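Local coordinates for sensor histidine kinase DcuS (Escherichia coli, PDB 3BY8), which senses C4-dicarboxylates such as fumarate through its periplasmic domain and activates the response regulator DcuR by phosphorylation, at residues A[53-65]-A[119-132]. Residues are numbered along the deposited sequence; the frame is centred on the assembly and turned at random.
Sequences RNDLLFIVVTDMQ and KQIGVVAIGLELSR. With LMR ((2S)-2-hydroxybutanedioic acid), chain B.
Val-60 and Ala-125 exchange two backbone hydrogen bonds, as do Thr-62 and Val-123, joining edge strand 58-63 antiparallel to 120-129 in the periplasmic Cache domain. At its start a classic beta bulge takes in an extra residue: Leu-57 and Phe-58 both face Gly-127, whose O takes Leu-57 N at 2.7 Å and, weakly, Phe-58 N, while its N bonds to Phe-58 O.

Phe-58 folds back over the neighbouring strand because CG sits between its own N and carbonyl carbon (chi1 72°). One ring face lies on Gly-127, whose lack of a side chain permits the CH-pi contact (CA to ring centroid 3.7 Å); the other meets C3 of bound hydroxybutanedioic acid, 3.7 Å from CE2. With alanine in place of Phe-58, the space between Gly-127 and the ligand would probably stay unfilled.

On the opposite sheet face, Ile-59 and Ile-126 run side by side (CG1 to CG1 3.9 Å) beneath helix 8-25.

Asp-55 OD2 makes a salt bridge over the guanidinium face of Arg-132, 2.7 Å from NH2.

The sheet is two-sided: aliphatic toward the helices, with Phe-58 and Val-60 (CG2 3.6 Å from ligand O1A) forming the apolar side of a pocket where Arg-68 and His-71 bind polar groups.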
ATOM      1  N   ARG A  53       7.593  11.088   3.471  1.00 25.82           N
ATOM      2  CA  ARG A  53       9.043  10.937   3.480  1.00 24.09           C
ATOM      3  C   ARG A  53       9.648  10.093   2.370  1.00 24.92           C
ATOM      4  O   ARG A  53      10.818  10.264   2.027  1.00 24.34           O
ATOM      5  CB  ARG A  53       9.491  10.365   4.802  1.00 25.51           C
ATOM      6  CG  ARG A  53      11.001  10.293   4.933  1.00 24.14           C
ATOM      7  CD  ARG A  53      11.407  11.059   6.138  1.00 25.65           C
ATOM      8  NE  ARG A  53      12.781  10.800   6.521  1.00 21.53           N
ATOM      9  CZ  ARG A  53      13.210  10.676   7.773  1.00 23.83           C
ATOM     10  NH1 ARG A  53      12.362  10.766   8.796  1.00 20.77           N
ATOM     11  NH2 ARG A  53      14.511  10.509   7.997  1.00 21.31           N
ATOM     12  N   ASN A  54       8.877   9.165   1.816  1.00 20.10           N
ATOM     13  CA  ASN A  54       9.405   8.339   0.739  1.00 20.87           C
ATOM     14  C   ASN A  54       8.913   8.768  -0.648  1.00 19.93           C
ATOM     15  O   ASN A  54       9.095   8.043  -1.628  1.00 22.10           O
ATOM     16  CB  ASN A  54       9.069   6.868   0.995  1.00 16.70           C
ATOM     17  CG  ASN A  54       9.838   6.290   2.176  1.00 18.14           C
ATOM     18  OD1 ASN A  54       9.295   6.143   3.287  1.00 20.36           O
ATOM     19  ND2 ASN A  54      11.096   5.956   1.949  1.00 16.36           N
ATOM     20  N   ASP A  55       8.279   9.942  -0.698  1.00 22.15           N
ATOM     21  CA  ASP A  55       7.766  10.550  -1.928  1.00 27.16           C
ATOM     22  C   ASP A  55       6.843   9.608  -2.684  1.00 25.58           C
ATOM     23  O   ASP A  55       7.063   9.276  -3.857  1.00 27.53           O
ATOM     24  CB  ASP A  55       8.931  10.993  -2.828  1.00 31.80           C
ATOM     25  CG  ASP A  55       8.553  12.162  -3.733  1.00 37.40           C
ATOM     26  OD1 ASP A  55       9.409  12.609  -4.528  1.00 42.34           O
ATOM     27  OD2 ASP A  55       7.396  12.637  -3.647  1.00 40.23           O
ATOM     28  N   LEU A  56       5.780   9.206  -1.996  1.00 21.46           N
ATOM     29  CA  LEU A  56       4.823   8.278  -2.560  1.00 19.26           C
ATOM     30  C   LEU A  56       3.426   8.890  -2.688  1.00 18.63           C
ATOM     31  O   LEU A  56       3.040   9.810  -1.966  1.00 20.91           O
ATOM     32  CB  LEU A  56       4.775   7.019  -1.676  1.00 18.24           C
ATOM     33  CG  LEU A  56       6.127   6.311  -1.499  1.00 16.50           C
ATOM     34  CD1 LEU A  56       6.039   5.326  -0.328  1.00 17.90           C
ATOM     35  CD2 LEU A  56       6.532   5.590  -2.787  1.00 15.23           C
ATOM     36  N   LEU A  57       2.643   8.348  -3.615  1.00 16.91           N
ATOM     37  CA  LEU A  57       1.292   8.827  -3.841  1.00 16.25           C
ATOM     38  C   LEU A  57       0.297   8.338  -2.796  1.00 16.62           C
ATOM     39  O   LEU A  57      -0.601   9.043  -2.392  1.00 16.00           O
ATOM     40  CB  LEU A  57       0.813   8.382  -5.238  1.00 15.78           C
ATOM     41  CG  LEU A  57      -0.624   8.779  -5.605  1.00 14.58           C
ATOM     42  CD1 LEU A  57      -0.701  10.295  -5.896  1.00 15.90           C
ATOM     43  CD2 LEU A  57      -1.078   8.010  -6.852  1.00 17.46           C
ATOM     44  N   PHE A  58       0.422   7.076  -2.407  1.00 13.91           N
ATOM     45  CA  PHE A  58      -0.481   6.549  -1.406  1.00 15.71           C
ATOM     46  C   PHE A  58       0.082   5.307  -0.728  1.00 11.52           C
ATOM     47  O   PHE A  58       0.887   4.601  -1.292  1.00 13.62           O
ATOM     48  CB  PHE A  58      -1.835   6.161  -2.037  1.00 14.81           C
ATOM     49  CG  PHE A  58      -1.798   4.915  -2.920  1.00 15.14           C
ATOM     50  CD1 PHE A  58      -1.835   3.626  -2.369  1.00 14.88           C
ATOM     51  CD2 PHE A  58      -1.810   5.040  -4.316  1.00 14.00           C
ATOM     52  CE1 PHE A  58      -1.887   2.487  -3.200  1.00 12.16           C
ATOM     53  CE2 PHE A  58      -1.867   3.895  -5.154  1.00 13.06           C
ATOM     54  CZ  PHE A  58      -1.908   2.621  -4.594  1.00 12.25           C
ATOM     55  N   ILE A  59      -0.341   5.112   0.518  1.00 13.64           N
ATOM     56  CA  ILE A  59      -0.000   3.905   1.275  1.00 11.87           C
ATOM     57  C   ILE A  59      -1.325   3.440   1.862  1.00 11.81           C
ATOM     58  O   ILE A  59      -1.880   4.054   2.778  1.00 13.22           O
ATOM     59  CB  ILE A  59       1.019   4.163   2.406  1.00 11.58           C
ATOM     60  CG1 ILE A  59       2.367   4.581   1.814  1.00 12.99           C
ATOM     61  CG2 ILE A  59       1.156   2.871   3.231  1.00 13.18           C
ATOM     62  CD1 ILE A  59       3.472   4.741   2.879  1.00 14.09           C
ATOM     63  N   VAL A  60      -1.869   2.366   1.287  1.00 11.41           N
ATOM     64  CA  VAL A  60      -3.144   1.822   1.686  1.00 10.73           C
ATOM     65  C   VAL A  60      -3.009   0.401   2.260  1.00 12.87           C
ATOM     66  O   VAL A  60      -2.639  -0.529   1.565  1.00 11.09           O
ATOM     67  CB  VAL A  60      -4.085   1.785   0.452  1.00 10.42           C
ATOM     68  CG1 VAL A  60      -5.354   0.971   0.733  1.00 11.48           C
ATOM     69  CG2 VAL A  60      -4.441   3.216   0.067  1.00 12.61           C
ATOM     70  N   VAL A  61      -3.309   0.256   3.548  1.00 14.12           N
ATOM     71  CA  VAL A  61      -3.264  -1.037   4.216  1.00 14.21           C
ATOM     72  C   VAL A  61      -4.671  -1.592   4.160  1.00 13.26           C
ATOM     73  O   VAL A  61      -5.618  -0.844   4.386  1.00 16.51           O
ATOM     74  CB  VAL A  61      -2.894  -0.850   5.689  1.00 15.27           C
ATOM     75  CG1 VAL A  61      -3.055  -2.161   6.465  1.00 16.44           C
ATOM     76  CG2 VAL A  61      -1.504  -0.350   5.775  1.00 15.85           C
ATOM     77  N   THR A  62      -4.829  -2.866   3.813  1.00 13.01           N
ATOM     78  CA  THR A  62      -6.147  -3.488   3.798  1.00 12.80           C
ATOM     79  C   THR A  62      -6.148  -4.796   4.582  1.00 15.12           C
ATOM     80  O   THR A  62      -5.077  -5.359   4.895  1.00 13.89           O
ATOM     81  CB  THR A  62      -6.647  -3.861   2.379  1.00 15.37           C
ATOM     82  OG1 THR A  62      -6.034  -5.081   1.937  1.00 14.15           O
ATOM     83  CG2 THR A  62      -6.342  -2.758   1.397  1.00 15.02           C
ATOM     84  N   ASP A  63      -7.356  -5.255   4.925  1.00 16.37           N
ATOM     85  CA  ASP A  63      -7.507  -6.564   5.547  1.00 15.95           C
ATOM     86  C   ASP A  63      -7.673  -7.601   4.409  1.00 17.06           C
ATOM     87  O   ASP A  63      -7.506  -7.259   3.202  1.00 15.08           O
ATOM     88  CB  ASP A  63      -8.712  -6.611   6.515  1.00 17.52           C
ATOM     89  CG  ASP A  63     -10.037  -6.265   5.857  1.00 19.78           C
ATOM     90  OD1 ASP A  63     -10.239  -6.459   4.629  1.00 18.78           O
ATOM     91  OD2 ASP A  63     -10.918  -5.832   6.633  1.00 23.66           O
ATOM     92  N   MET A  64      -8.018  -8.851   4.755  1.00 15.20           N
ATOM     93  CA  MET A  64      -8.141  -9.908   3.753  1.00 16.56           C
ATOM     94  C   MET A  64      -9.369  -9.839   2.833  1.00 14.89           C
ATOM     95  O   MET A  64      -9.478 -10.596   1.875  1.00 16.29           O
ATOM     96  CB  MET A  64      -8.042 -11.280   4.438  1.00 17.62           C
ATOM     97  CG  MET A  64      -6.653 -11.514   5.057  1.00 16.65           C
ATOM     98  SD  MET A  64      -5.259 -11.401   3.858  1.00 15.07           S
ATOM     99  CE  MET A  64      -5.726 -12.701   2.630  1.00 16.21           C
ATOM    100  N   GLN A  65     -10.264  -8.912   3.123  1.00 15.46           N
ATOM    101  CA  GLN A  65     -11.435  -8.712   2.281  1.00 16.27           C
ATOM    102  C   GLN A  65     -11.221  -7.446   1.441  1.00 18.10           C
ATOM    103  O   GLN A  65     -12.107  -7.030   0.701  1.00 19.27           O
ATOM    104  CB  GLN A  65     -12.691  -8.554   3.144  1.00 18.82           C
ATOM    105  CG  GLN A  65     -13.179  -9.863   3.788  1.00 21.21           C
ATOM    106  CD  GLN A  65     -12.231 -10.421   4.825  1.00 24.02           C
ATOM    107  OE1 GLN A  65     -11.949  -9.780   5.838  1.00 26.53           O
ATOM    108  NE2 GLN A  65     -11.733 -11.627   4.581  1.00 23.07           N
ATOM    109  N   LYS A 119       0.122 -16.420   9.157  1.00 18.56           N
ATOM    110  CA  LYS A 119      -1.208 -16.515   8.577  1.00 19.81           C
ATOM    111  C   LYS A 119      -1.423 -15.104   7.984  1.00 18.30           C
ATOM    112  O   LYS A 119      -1.207 -14.106   8.671  1.00 17.56           O
ATOM    113  CB  LYS A 119      -2.235 -16.800   9.685  1.00 24.09           C
ATOM    114  CG  LYS A 119      -3.683 -16.740   9.261  1.00 31.08           C
ATOM    115  CD  LYS A 119      -4.224 -15.305   9.260  1.00 34.95           C
ATOM    116  CE  LYS A 119      -5.690 -15.266   8.819  1.00 37.45           C
ATOM    117  NZ  LYS A 119      -6.231 -13.884   8.680  1.00 35.01           N
ATOM    118  N   GLN A 120      -1.850 -15.009   6.728  1.00 16.54           N
ATOM    119  CA  GLN A 120      -2.036 -13.690   6.144  1.00 16.06           C
ATOM    120  C   GLN A 120      -3.205 -12.969   6.782  1.00 15.07           C
ATOM    121  O   GLN A 120      -4.310 -13.546   6.911  1.00 17.39           O
ATOM    122  CB  GLN A 120      -2.254 -13.790   4.639  1.00 15.94           C
ATOM    123  CG  GLN A 120      -1.930 -12.440   3.987  1.00 13.24           C
ATOM    124  CD  GLN A 120      -2.065 -12.405   2.489  1.00 12.64           C
ATOM    125  OE1 GLN A 120      -1.873 -13.420   1.798  1.00 15.69           O
ATOM    126  NE2 GLN A 120      -2.350 -11.214   1.958  1.00 12.33           N
ATOM    127  N   ILE A 121      -2.977 -11.702   7.148  1.00 14.21           N
ATOM    128  CA  ILE A 121      -4.005 -10.871   7.761  1.00 14.47           C
ATOM    129  C   ILE A 121      -4.327  -9.591   6.985  1.00 15.59           C
ATOM    130  O   ILE A 121      -5.298  -8.889   7.308  1.00 17.24           O
ATOM    131  CB  ILE A 121      -3.655 -10.499   9.230  1.00 15.59           C
ATOM    132  CG1 ILE A 121      -2.302  -9.797   9.309  1.00 15.47           C
ATOM    133  CG2 ILE A 121      -3.661 -11.783  10.089  1.00 14.67           C
ATOM    134  CD1 ILE A 121      -1.972  -9.236  10.697  1.00 17.06           C
ATOM    135  N   GLY A 122      -3.536  -9.278   5.966  1.00 12.63           N
ATOM    136  CA  GLY A 122      -3.818  -8.087   5.193  1.00 13.33           C
ATOM    137  C   GLY A 122      -2.838  -7.887   4.066  1.00 10.01           C
ATOM    138  O   GLY A 122      -2.119  -8.804   3.685  1.00 11.43           O
ATOM    139  N   VAL A 123      -2.860  -6.671   3.530  1.00 10.29           N
ATOM    140  CA  VAL A 123      -2.009  -6.267   2.428  1.00 10.58           C
ATOM    141  C   VAL A 123      -1.573  -4.816   2.614  1.00 11.37           C
ATOM    142  O   VAL A 123      -2.317  -4.011   3.157  1.00 10.05           O
ATOM    143  CB  VAL A 123      -2.814  -6.347   1.095  1.00 10.24           C
ATOM    144  CG1 VAL A 123      -1.990  -5.790  -0.072  1.00 10.60           C
ATOM    145  CG2 VAL A 123      -3.206  -7.798   0.812  1.00 12.63           C
ATOM    146  N   VAL A 124      -0.342  -4.520   2.219  1.00 10.89           N
ATOM    147  CA  VAL A 124       0.102  -3.120   2.161  1.00 10.40           C
ATOM    148  C   VAL A 124       0.241  -2.834   0.655  1.00  8.34           C
ATOM    149  O   VAL A 124       0.981  -3.519  -0.067  1.00  9.24           O
ATOM    150  CB  VAL A 124       1.465  -2.838   2.816  1.00  9.16           C
ATOM    151  CG1 VAL A 124       1.767  -1.353   2.685  1.00 10.68           C
ATOM    152  CG2 VAL A 124       1.461  -3.237   4.289  1.00 10.46           C
ATOM    153  N   ALA A 125      -0.516  -1.825   0.207  1.00  9.09           N
ATOM    154  CA  ALA A 125      -0.513  -1.364  -1.182  1.00 10.31           C
ATOM    155  C   ALA A 125       0.110   0.041  -1.234  1.00 10.83           C
ATOM    156  O   ALA A 125      -0.297   0.913  -0.458  1.00 11.44           O
ATOM    157  CB  ALA A 125      -1.960  -1.310  -1.708  1.00 11.12           C
ATOM    158  N   ILE A 126       1.055   0.271  -2.147  1.00 10.09           N
ATOM    159  CA  ILE A 126       1.703   1.604  -2.254  1.00 11.59           C
ATOM    160  C   ILE A 126       1.764   2.048  -3.718  1.00 10.50           C
ATOM    161  O   ILE A 126       2.044   1.239  -4.595  1.00 12.78           O
ATOM    162  CB  ILE A 126       3.138   1.563  -1.663  1.00 12.53           C
ATOM    163  CG1 ILE A 126       3.034   1.271  -0.166  1.00 11.37           C
ATOM    164  CG2 ILE A 126       3.891   2.883  -1.942  1.00 14.59           C
ATOM    165  CD1 ILE A 126       4.377   1.393   0.600  1.00 13.07           C
ATOM    166  N   GLY A 127       1.453   3.315  -3.972  1.00 12.06           N
ATOM    167  CA  GLY A 127       1.507   3.811  -5.330  1.00 13.60           C
ATOM    168  C   GLY A 127       2.470   4.978  -5.492  1.00 15.71           C
ATOM    169  O   GLY A 127       2.660   5.776  -4.558  1.00 17.31           O
ATOM    170  N   LEU A 128       3.041   5.051  -6.687  1.00 16.48           N
ATOM    171  CA  LEU A 128       3.970   6.088  -7.136  1.00 19.07           C
ATOM    172  C   LEU A 128       3.230   6.717  -8.321  1.00 18.43           C
ATOM    173  O   LEU A 128       2.888   6.014  -9.260  1.00 18.86           O
ATOM    174  CB  LEU A 128       5.261   5.450  -7.689  1.00 21.35           C
ATOM    175  CG  LEU A 128       6.270   4.658  -6.848  1.00 23.88           C
ATOM    176  CD1 LEU A 128       6.935   3.555  -7.655  1.00 24.08           C
ATOM    177  CD2 LEU A 128       7.310   5.622  -6.330  1.00 25.76           C
ATOM    178  N   GLU A 129       3.010   8.025  -8.295  1.00 20.16           N
ATOM    179  CA  GLU A 129       2.315   8.708  -9.387  1.00 20.84           C
ATOM    180  C   GLU A 129       3.042   8.474 -10.726  1.00 22.46           C
ATOM    181  O   GLU A 129       4.254   8.683 -10.832  1.00 21.26           O
ATOM    182  CB  GLU A 129       2.241  10.198  -9.048  1.00 25.33           C
ATOM    183  CG  GLU A 129       1.106  10.952  -9.697  1.00 30.11           C
ATOM    184  CD  GLU A 129       0.886  12.318  -9.061  1.00 31.81           C
ATOM    185  OE1 GLU A 129       0.053  13.089  -9.586  1.00 33.41           O
ATOM    186  OE2 GLU A 129       1.541  12.617  -8.031  1.00 32.88           O
ATOM    187  N   LEU A 130       2.321   8.022 -11.752  1.00 19.86           N
ATOM    188  CA  LEU A 130       2.952   7.761 -13.039  1.00 22.05           C
ATOM    189  C   LEU A 130       3.712   8.970 -13.589  1.00 21.13           C
ATOM    190  O   LEU A 130       4.808   8.812 -14.133  1.00 24.24           O
ATOM    191  CB  LEU A 130       1.915   7.330 -14.087  1.00 23.92           C
ATOM    192  CG  LEU A 130       1.677   5.859 -14.369  1.00 25.69           C
ATOM    193  CD1 LEU A 130       0.933   5.760 -15.715  1.00 22.58           C
ATOM    194  CD2 LEU A 130       2.993   5.102 -14.419  1.00 21.79           C
ATOM    195  N   SER A 131       3.115  10.150 -13.462  1.00 24.09           N
ATOM    196  CA  SER A 131       3.741  11.365 -13.983  1.00 27.14           C
ATOM    197  C   SER A 131       5.070  11.631 -13.296  1.00 29.43           C
ATOM    198  O   SER A 131       5.988  12.212 -13.890  1.00 28.59           O
ATOM    199  CB  SER A 131       2.798  12.565 -13.831  1.00 28.66           C
ATOM    200  OG  SER A 131       2.442  12.789 -12.482  1.00 31.52           O
ATOM    201  N   ARG A 132       5.188  11.194 -12.049  1.00 30.30           N
ATOM    202  CA  ARG A 132       6.429  11.385 -11.320  1.00 31.69           C
ATOM    203  C   ARG A 132       7.448  10.361 -11.819  1.00 30.72           C
ATOM    204  O   ARG A 132       8.651  10.604 -11.786  1.00 30.62           O
ATOM    205  CB  ARG A 132       6.179  11.265  -9.814  1.00 35.46           C
ATOM    206  CG  ARG A 132       5.046  12.172  -9.357  1.00 39.30           C
ATOM    207  CD  ARG A 132       4.933  12.256  -7.846  1.00 44.26           C
ATOM    208  NE  ARG A 132       5.876  13.221  -7.285  1.00 48.58           N
ATOM    209  CZ  ARG A 132       5.913  13.576  -6.003  1.00 50.36           C
ATOM    210  NH1 ARG A 132       5.060  13.039  -5.136  1.00 51.52           N
ATOM    211  NH2 ARG A 132       6.796  14.479  -5.590  1.00 52.89           N
TER
HETATM  212  C1  LMR B   1      -7.258   2.324  -3.509  1.00 14.13           C
HETATM  213  O1A LMR B   1      -7.081   2.750  -2.397  1.00 13.75           O
HETATM  214  O1B LMR B   1      -8.405   2.000  -3.880  1.00 14.45           O
HETATM  215  C2  LMR B   1      -6.168   2.560  -4.509  1.00 13.78           C
HETATM  216  O2  LMR B   1      -6.610   2.203  -5.890  1.00 13.56           O
HETATM  217  C3  LMR B   1      -5.513   3.949  -4.377  1.00 13.25           C
HETATM  218  C4  LMR B   1      -6.368   4.992  -5.123  1.00 12.93           C
HETATM  219  O4A LMR B   1      -7.446   5.335  -4.639  1.00 14.28           O
HETATM  220  O4B LMR B   1      -5.987   5.427  -6.249  1.00 12.91           O
HETATM  221  O   HOH W   1      -8.649  -9.863   7.493  1.00 27.22           O